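Long-range contacts in periplasmic oligopeptide-binding protein (Burkholderia pseudomallei, PDB 3ZS6), which probably binds oligopeptides in the periplasm and delivers them to an ABC transporter for uptake into the cell: residues L439-A443 against L455-A459; W89-D94 against P121-I126. All blocks are in the same frame, centred on the assembly; numbering follows the deposited sequence.

Interaction 1 of 2, residues L439-A443 against L455-A459; sequences LVAEA and LLTQA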
loop_
_atom_site.group_PDB
_atom_site.type_symbol
_atom_site.label_atom_id
_atom_site.label_comp_id
_atom_site.label_asym_id
_atom_site.label_seq_id
_atom_site.Cartn_x
_atom_site.Cartn_y
_atom_site.Cartn_z
ATOM N N LEU A 439 -15.670 12.523 -13.298
ATOM C CA LEU A 439 -14.656 13.570 -13.262
ATOM C C LEU A 439 -13.255 12.983 -13.445
ATOM O O LEU A 439 -12.412 13.565 -14.132
ATOM C CB LEU A 439 -14.739 14.373 -11.960
ATOM C CG LEU A 439 -15.903 15.366 -11.839
ATOM C CD1 LEU A 439 -15.905 16.037 -10.474
ATOM C CD2 LEU A 439 -15.861 16.415 -12.949
ATOM N N VAL A 440 -13.002 11.829 -12.832
ATOM C CA VAL A 440 -11.699 11.180 -12.975
ATOM C C VAL A 440 -11.464 10.717 -14.415
ATOM O O VAL A 440 -10.394 10.941 -14.983
ATOM C CB VAL A 440 -11.554 9.977 -12.038
ATOM C CG1 VAL A 440 -10.317 9.150 -12.424
ATOM C CG2 VAL A 440 -11.482 10.441 -10.582
ATOM N N ALA A 441 -12.465 10.064 -14.995
ATOM C CA ALA A 441 -12.365 9.575 -16.364
ATOM C C ALA A 441 -12.106 10.736 -17.321
ATOM O O ALA A 441 -11.320 10.619 -18.267
ATOM C CB ALA A 441 -13.633 8.827 -16.753
ATOM N N GLU A 442 -12.767 11.858 -17.059
ATOM C CA GLU A 442 -12.566 13.070 -17.839
ATOM C C GLU A 442 -11.134 13.587 -17.690
ATOM O O GLU A 442 -10.467 13.877 -18.683
ATOM C CB GLU A 442 -13.572 14.146 -17.421
ATOM C CG GLU A 442 -13.439 15.443 -18.192
ATOM C CD GLU A 442 -14.647 16.349 -18.033
ATOM O OE1 GLU A 442 -15.095 16.571 -16.887
ATOM O OE2 GLU A 442 -15.154 16.836 -19.064
ATOM N N ALA A 443 -10.665 13.693 -16.448
ATOM C CA ALA A 443 -9.306 14.156 -16.176
ATOM C C ALA A 443 -8.279 13.348 -16.956
ATOM O O ALA A 443 -7.262 13.881 -17.401
ATOM C CB ALA A 443 -9.005 14.088 -14.684
ATOM N N LEU A 455 -8.962 18.785 -12.693
ATOM C CA LEU A 455 -10.105 17.884 -12.620
ATOM C C LEU A 455 -9.948 16.834 -11.509
ATOM O O LEU A 455 -10.917 16.496 -10.832
ATOM C CB LEU A 455 -10.349 17.211 -13.976
ATOM C CG LEU A 455 -10.858 18.139 -15.085
ATOM C CD1 LEU A 455 -11.229 17.353 -16.341
ATOM C CD2 LEU A 455 -12.047 18.947 -14.597
ATOM N N LEU A 456 -8.733 16.325 -11.314
ATOM C CA LEU A 456 -8.516 15.342 -10.255
ATOM C C LEU A 456 -8.675 15.980 -8.877
ATOM O O LEU A 456 -9.171 15.350 -7.942
ATOM C CB LEU A 456 -7.146 14.667 -10.383
ATOM C CG LEU A 456 -6.936 13.769 -11.603
ATOM C CD1 LEU A 456 -5.575 13.076 -11.517
ATOM C CD2 LEU A 456 -8.059 12.744 -11.734
ATOM N N THR A 457 -8.250 17.234 -8.761
ATOM C CA THR A 457 -8.388 17.975 -7.519
ATOM C C THR A 457 -9.869 18.186 -7.224
ATOM O O THR A 457 -10.329 17.979 -6.095
ATOM C CB THR A 457 -7.677 19.342 -7.596
ATOM O OG1 THR A 457 -6.278 19.142 -7.826
ATOM C CG2 THR A 457 -7.863 20.118 -6.305
ATOM N N GLN A 458 -10.617 18.582 -8.251
ATOM C CA GLN A 458 -12.054 18.780 -8.110
ATOM C C GLN A 458 -12.738 17.489 -7.669
ATOM O O GLN A 458 -13.545 17.497 -6.745
ATOM C CB GLN A 458 -12.670 19.298 -9.410
ATOM C CG GLN A 458 -14.174 19.494 -9.324
ATOM C CD GLN A 458 -14.787 19.930 -10.639
ATOM O OE1 GLN A 458 -14.090 20.088 -11.646
ATOM N NE2 GLN A 458 -16.103 20.121 -10.639
ATOM N N ALA A 459 -12.394 16.379 -8.321
ATOM C CA ALA A 459 -12.941 15.072 -7.959
ATOM C C ALA A 459 -12.569 14.633 -6.534
ATOM O O ALA A 459 -13.412 14.092 -5.810
ATOM C CB ALA A 459 -12.508 14.016 -8.968
#

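Interaction 2 of 2, residues W89-D94 against P121-I126; sequences WQRLAD and PGDLGI. With GOL (glycerol), chain F.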
loop_
_atom_site.group_PDB
_atom_site.type_symbol
_atom_site.label_atom_id
_atom_site.label_comp_id
_atom_site.label_asym_id
_atom_site.label_seq_id
_atom_site.Cartn_x
_atom_site.Cartn_y
_atom_site.Cartn_z
ATOM N N TRP A 89 -0.834 -11.775 -15.860
ATOM C CA TRP A 89 -1.793 -10.675 -15.885
ATOM C C TRP A 89 -3.219 -11.146 -16.194
ATOM O O TRP A 89 -4.177 -10.659 -15.591
ATOM C CB TRP A 89 -1.353 -9.573 -16.863
ATOM C CG TRP A 89 -0.106 -8.854 -16.419
ATOM C CD1 TRP A 89 0.805 -9.286 -15.489
ATOM C CD2 TRP A 89 0.360 -7.576 -16.874
ATOM N NE1 TRP A 89 1.814 -8.358 -15.349
ATOM C CE2 TRP A 89 1.565 -7.300 -16.186
ATOM C CE3 TRP A 89 -0.122 -6.639 -17.793
ATOM C CZ2 TRP A 89 2.302 -6.126 -16.401
ATOM C CZ3 TRP A 89 0.613 -5.468 -18.005
ATOM C CH2 TRP A 89 1.805 -5.224 -17.306
ATOM N N GLN A 90 -3.356 -12.091 -17.123
ATOM C CA GLN A 90 -4.660 -12.688 -17.410
ATOM C C GLN A 90 -5.203 -13.359 -16.137
ATOM O O GLN A 90 -6.387 -13.239 -15.799
ATOM C CB GLN A 90 -4.558 -13.711 -18.553
ATOM C CG GLN A 90 -4.401 -13.107 -19.960
ATOM C CD GLN A 90 -4.272 -14.170 -21.042
ATOM O OE1 GLN A 90 -4.311 -15.365 -20.754
ATOM N NE2 GLN A 90 -4.114 -13.739 -22.293
ATOM N N ARG A 91 -4.320 -14.055 -15.430
ATOM C CA ARG A 91 -4.672 -14.736 -14.184
ATOM C C ARG A 91 -5.148 -13.737 -13.118
ATOM O O ARG A 91 -6.156 -13.954 -12.444
ATOM C CB ARG A 91 -3.463 -15.532 -13.685
ATOM C CG ARG A 91 -3.636 -16.199 -12.327
ATOM C CD ARG A 91 -2.412 -17.043 -12.017
ATOM N NE ARG A 91 -2.537 -17.762 -10.758
ATOM C CZ ARG A 91 -1.954 -17.395 -9.621
ATOM N NH1 ARG A 91 -1.198 -16.299 -9.570
ATOM N NH2 ARG A 91 -2.130 -18.126 -8.531
ATOM N N LEU A 92 -4.418 -12.637 -12.986
ATOM C CA LEU A 92 -4.783 -11.570 -12.065
ATOM C C LEU A 92 -6.162 -10.990 -12.383
ATOM O O LEU A 92 -6.969 -10.736 -11.480
ATOM C CB LEU A 92 -3.727 -10.461 -12.108
ATOM C CG LEU A 92 -3.938 -9.272 -11.161
ATOM C CD1 LEU A 92 -3.951 -9.733 -9.706
ATOM C CD2 LEU A 92 -2.866 -8.218 -11.367
ATOM N N ALA A 93 -6.422 -10.778 -13.671
ATOM C CA ALA A 93 -7.675 -10.185 -14.129
ATOM C C ALA A 93 -8.866 -11.134 -13.973
ATOM O O ALA A 93 -9.985 -10.704 -13.696
ATOM C CB ALA A 93 -7.544 -9.736 -15.582
ATOM N N ASP A 94 -8.620 -12.426 -14.158
ATOM C CA ASP A 94 -9.668 -13.448 -14.073
ATOM C C ASP A 94 -10.381 -13.455 -12.710
ATOM O O ASP A 94 -9.763 -13.743 -11.696
ATOM C CB ASP A 94 -9.032 -14.814 -14.330
ATOM C CG ASP A 94 -10.048 -15.922 -14.461
ATOM O OD1 ASP A 94 -11.238 -15.706 -14.142
ATOM O OD2 ASP A 94 -9.637 -17.022 -14.879
ATOM N N PRO A 121 -10.602 -13.835 -20.000
ATOM C CA PRO A 121 -9.270 -13.306 -19.669
ATOM C C PRO A 121 -8.353 -13.190 -20.897
ATOM O O PRO A 121 -7.495 -12.308 -20.942
ATOM C CB PRO A 121 -8.724 -14.342 -18.681
ATOM C CG PRO A 121 -9.948 -14.921 -18.036
ATOM C CD PRO A 121 -10.967 -14.986 -19.155
ATOM N N GLY A 122 -8.541 -14.058 -21.886
ATOM C CA GLY A 122 -7.741 -13.994 -23.098
ATOM C C GLY A 122 -7.843 -12.674 -23.848
ATOM O O GLY A 122 -6.983 -12.356 -24.676
ATOM N N ASP A 123 -8.889 -11.900 -23.559
ATOM C CA ASP A 123 -9.102 -10.611 -24.225
ATOM C C ASP A 123 -8.247 -9.469 -23.660
ATOM O O ASP A 123 -8.235 -8.368 -24.215
ATOM C CB ASP A 123 -10.581 -10.208 -24.172
ATOM C CG ASP A 123 -11.454 -11.034 -25.108
ATOM O OD1 ASP A 123 -10.908 -11.748 -25.977
ATOM O OD2 ASP A 123 -12.691 -10.955 -24.983
ATOM N N LEU A 124 -7.544 -9.723 -22.561
ATOM C CA LEU A 124 -6.740 -8.682 -21.916
ATOM C C LEU A 124 -5.706 -8.076 -22.871
ATOM O O LEU A 124 -5.033 -8.792 -23.621
ATOM C CB LEU A 124 -6.040 -9.239 -20.675
ATOM C CG LEU A 124 -5.313 -8.264 -19.746
ATOM C CD1 LEU A 124 -6.284 -7.220 -19.184
ATOM C CD2 LEU A 124 -4.637 -9.033 -18.607
ATOM N N GLY A 125 -5.562 -6.756 -22.818
ATOM C CA GLY A 125 -4.647 -6.056 -23.704
ATOM C C GLY A 125 -3.162 -6.189 -23.396
ATOM O O GLY A 125 -2.435 -5.198 -23.424
ATOM N N ILE A 126 -2.702 -7.400 -23.093
ATOM C CA ILE A 126 -1.269 -7.663 -23.062
ATOM C C ILE A 126 -0.926 -8.783 -24.038
ATOM O O ILE A 126 -1.567 -9.833 -24.039
ATOM C CB ILE A 126 -0.736 -8.011 -21.655
ATOM C CG1 ILE A 126 0.783 -8.224 -21.709
ATOM C CG2 ILE A 126 -1.422 -9.246 -21.103
ATOM C CD1 ILE A 126 1.446 -8.364 -20.344
HETATM C C1 GOL F . -4.774 -13.122 -26.637
HETATM O O1 GOL F . -4.522 -14.011 -25.569
HETATM C C2 GOL F . -4.108 -11.772 -26.375
HETATM O O2 GOL F . -2.709 -11.943 -26.261
HETATM C C3 GOL F . -4.431 -10.802 -27.512
HETATM O O3 GOL F . -5.225 -9.733 -27.041
HETATM O O HOH W 1 -4.084 -11.270 -23.170
#

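Interaction 1 of 2, residues L439-A443 against L455-A459
L455 meets A443 and E442 where two antiparallel helices, 434-443 and 449-464, form an alpha-alpha hairpin; the short segments run at 169° to each other with their axes 8.6 Å apart. Its CB presses on the methyl group of A443, with L455 CB 3.5 Å from A443 CB, closer than ordinary van der Waals contact. Its CG lies anti to the carbonyl carbon (chi1 -69°), and from there CD1 reaches past A443 to the aliphatic part of E442, 3.5 Å from E442 CG; this side of the pair faces solvent. L456 approaches the same alanine from further round its helix: L456 CD2 ends 3.4 Å from A443 CB, so one methyl is wedged between two leucines. The same CD2 also lies over the backbone at V440. The extended chain of Q458 crosses L439 at about a right angle, Q458 CG being 4.0 Å from L439 CD1. A459 closes the walk, its CB 3.7 Å from L439 CB and 4.1 Å from V440 CG2. F417 of helix 414-417 covers V440, L456 and A459 together. With no hydrogen bond across the interface, the two helices are held here by the fit of aliphatic groups, and the small alanines A443 and A459 let the helices come close.

Interaction 2 of 2, residues W89-D94 against P121-I126
W89 and I126 are joined by a CH-pi contact where helix 82-93 packs on the loop that enters edge strand 126-128 of a five-stranded antiparallel sheet, within the solute-binding protein family 5 region. I126 CD1 sits over one face of the indole, 3.8 Å from the centroid of its six-membered ring and 26° off the normal, displaced toward the rim and nearest to CE3. CG1 anti to the backbone N and a fully extended chain (chi2 171°) carry this methyl to the ring. W89 NE1 is bonded to L154 O, which helps to fix the rotation of the indole.

Among the aliphatic contacts, L124 CD2 lies 3.8 Å from W89 CB and 4.3 Å from A93 CB, against the backbone carbonyl of W89; I114 of helix 111-115 also touches both L124 and A93. The aliphatic part of Q90 runs past P121, with Q90 CG 3.3 Å from P121 O, which also accepts a bond from L124 N in the 3-10 turn. At the helix end, P121 CG rests 3.7 Å from D94 CG, on a carboxylate whose OD1 is bonded to K96 N in an Asx turn.

The polar contacts gather on Q90. A water accepts from Q90 NE2 at 2.6 Å and stands within bonding distance of L124 O and I126 O, although it has too few protons for every acceptor around it. A glycerol, probably from the crystallisation liquor, adds a weak bond from Q90 NE2 to its O1, while its O2 donates to I126 O at 3.3 Å.

Overall arrangement
From the N terminus, interaction 2 comes first: the chain leaves helix 82-93, makes a long excursion that includes helix 111-115, and closes the loop by returning to that helix just before strand 126-128. Interaction 1 follows some 300 residues later and closes a much shorter loop, the turn between helices 434-443 and 449-464. The two are in series, neither nested nor crossed. The centres of interactions 1 and 2 lie about 27 Å apart. The nearest atoms of interactions 1 and 2 are about 18 Å apart, so they do not touch. Interaction 2 ties a helix to the edge of the five-stranded antiparallel sheet; interaction 1 pairs two helices shortly before strand 470-480 of the seven-stranded mixed sheet.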